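Local coordinates for DNA polymerase III subunit beta (PDB 4TRT), which probably forms a ring-shaped head-to-tail homodimer around DNA that tethers DNA polymerases and other proteins to it, conferring processivity, at residues 201-206 against 219-224. Sequence-based numbering, arbitrary orientation. Where two conformers were deposited one is given.
Sequences RVLKDG and VTTDRV
V202 and L203, where the chain leaves helix 193-202, sit against the β-hairpin turn between strands 216-220 and 224-229 in the central domain of the sliding clamp. In this DNA-clamp fold helices pack on antiparallel sheets; here the chain leaves the helix, passes the hairpin and enters strand 207-212 of the same sheet. The contact is small, 170 Å² over both sides, and apolar, with no hydrogen bond found between the segments.

Two patches of methyl and methine groups make the contact. At the helix end, V202 CB faces V224 CG1 at 4.2 Å. L17 of helix 8-21 touches both valines, so this patch lies where the N-terminal and central domains meet, and the sheet itself continues across from strand 224-229 to strand 52-59. In the second patch L203 does the reaching: its first bond leads away from the hairpin, but with CG anti to the carbonyl carbon (chi1 -73°) the branch comes back. Its CD2 lies 4.1 Å from T221 CG2 and 4.4 Å from V219 CG1, and the side chains of L203 and T221 run nearly perpendicular to each other. A208 and F210 of strand 207-212 border this patch, touching L203 and V219 respectively.

Three polar bonds lie within one segment or the other. Residues 221-224 form a type II turn, with D222 and R223 at its corners and T221 N bonded to V224 O at 2.9 Å. T221 divides its branches: the methyl meets L203, while OG1 makes a weak bond to D222 O. On the other segment K204 curls back along its own backbone, and its NZ donates to L203 O at 3.0 Å, approaching from 46° above the carbonyl plane.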
loop_
_atom_site.group_PDB
_atom_site.type_symbol
_atom_site.label_atom_id
_atom_site.label_comp_id
_atom_site.label_asym_id
_atom_site.label_seq_id
_atom_site.Cartn_x
_atom_site.Cartn_y
_atom_site.Cartn_z
ATOM N N ARG A 201 18.896 2.175 3.564
ATOM C CA ARG A 201 17.887 2.977 4.242
ATOM C C ARG A 201 18.456 4.160 5.028
ATOM O O ARG A 201 17.742 5.124 5.264
ATOM C CB ARG A 201 17.042 2.083 5.136
ATOM C CG ARG A 201 16.155 1.169 4.296
ATOM C CD ARG A 201 15.481 0.064 5.086
ATOM N NE ARG A 201 14.743 -0.825 4.195
ATOM C CZ ARG A 201 13.511 -0.585 3.754
ATOM N NH1 ARG A 201 12.879 0.513 4.129
ATOM N NH2 ARG A 201 12.913 -1.444 2.939
ATOM N N VAL A 202 19.735 4.109 5.404
ATOM C CA VAL A 202 20.344 5.206 6.199
ATOM C C VAL A 202 21.341 6.104 5.454
ATOM O O VAL A 202 21.593 7.225 5.883
ATOM C CB VAL A 202 21.006 4.699 7.505
ATOM C CG1 VAL A 202 20.014 3.927 8.374
ATOM C CG2 VAL A 202 22.239 3.877 7.227
ATOM N N LEU A 203 21.932 5.623 4.370
ATOM C CA LEU A 203 22.934 6.417 3.656
ATOM C C LEU A 203 22.272 7.610 2.968
ATOM O O LEU A 203 21.203 7.485 2.394
ATOM C CB LEU A 203 23.668 5.562 2.616
ATOM C CG LEU A 203 24.676 4.552 3.175
ATOM C CD1 LEU A 203 25.018 3.487 2.138
ATOM C CD2 LEU A 203 25.929 5.281 3.657
ATOM N N LYS A 204 22.908 8.771 3.050
ATOM C CA LYS A 204 22.459 9.961 2.314
ATOM C C LYS A 204 23.644 10.571 1.578
ATOM O O LYS A 204 24.777 10.144 1.774
ATOM C CB LYS A 204 21.831 10.975 3.270
ATOM C CG LYS A 204 20.485 10.547 3.849
ATOM C CD LYS A 204 19.346 10.668 2.843
ATOM C CE LYS A 204 18.143 9.806 3.229
ATOM N NZ LYS A 204 18.434 8.343 3.149
ATOM N N ASP A 205 23.385 11.543 0.708
ATOM C CA ASP A 205 24.465 12.294 0.061
ATOM C C ASP A 205 25.388 12.905 1.112
ATOM O O ASP A 205 24.935 13.370 2.161
ATOM C CB ASP A 205 23.903 13.416 -0.831
ATOM C CG ASP A 205 23.342 12.905 -2.145
ATOM O OD1 ASP A 205 23.600 11.735 -2.503
ATOM O OD2 ASP A 205 22.649 13.682 -2.832
ATOM N N GLY A 206 26.683 12.902 0.825
ATOM C CA GLY A 206 27.677 13.385 1.771
ATOM C C GLY A 206 28.588 12.251 2.174
ATOM O O GLY A 206 28.426 11.124 1.718
ATOM N N VAL A 219 29.972 1.951 9.866
ATOM C CA VAL A 219 29.769 2.991 8.875
ATOM C C VAL A 219 29.175 4.203 9.560
ATOM O O VAL A 219 28.141 4.090 10.244
ATOM C CB VAL A 219 28.824 2.530 7.751
ATOM C CG1 VAL A 219 28.623 3.638 6.721
ATOM C CG2 VAL A 219 29.377 1.283 7.072
ATOM N N THR A 220 29.837 5.347 9.393
ATOM C CA THR A 220 29.413 6.591 10.021
ATOM C C THR A 220 29.101 7.644 8.972
ATOM O O THR A 220 29.907 7.910 8.072
ATOM C CB THR A 220 30.477 7.130 10.982
ATOM O OG1 THR A 220 30.804 6.126 11.944
ATOM C CG2 THR A 220 29.964 8.371 11.721
ATOM N N THR A 221 27.919 8.234 9.097
ATOM C CA THR A 221 27.490 9.308 8.230
ATOM C C THR A 221 27.261 10.533 9.086
ATOM O O THR A 221 27.624 10.571 10.270
ATOM C CB THR A 221 26.148 8.993 7.553
ATOM O OG1 THR A 221 25.081 9.222 8.495
ATOM C CG2 THR A 221 26.105 7.574 7.055
ATOM N N ASP A 222 26.658 11.540 8.468
ATOM C CA ASP A 222 26.018 12.619 9.177
ATOM C C ASP A 222 24.949 12.051 10.129
ATOM O O ASP A 222 23.881 11.599 9.703
ATOM C CB ASP A 222 25.448 13.586 8.130
ATOM C CG ASP A 222 24.388 14.497 8.675
ATOM O OD1 ASP A 222 24.737 15.400 9.453
ATOM O OD2 ASP A 222 23.210 14.324 8.299
ATOM N N ARG A 223 25.286 12.035 11.414
ATOM C CA ARG A 223 24.365 11.674 12.508
ATOM C C ARG A 223 24.074 10.184 12.741
ATOM O O ARG A 223 23.628 9.842 13.830
ATOM C CB ARG A 223 23.051 12.461 12.418
ATOM C CG ARG A 223 23.230 13.959 12.637
ATOM C CD ARG A 223 21.943 14.692 12.396
ATOM N NE ARG A 223 22.099 16.132 12.578
ATOM C CZ ARG A 223 21.099 17.001 12.495
ATOM N NH1 ARG A 223 19.860 16.582 12.258
ATOM N NH2 ARG A 223 21.333 18.299 12.656
ATOM N N VAL A 224 24.316 9.305 11.763
ATOM C CA VAL A 224 24.087 7.873 11.954
ATOM C C VAL A 224 25.383 7.076 12.056
ATOM O O VAL A 224 26.335 7.351 11.323
ATOM C CB VAL A 224 23.266 7.267 10.796
ATOM C CG1 VAL A 224 23.169 5.763 10.958
ATOM C CG2 VAL A 224 21.872 7.870 10.733
#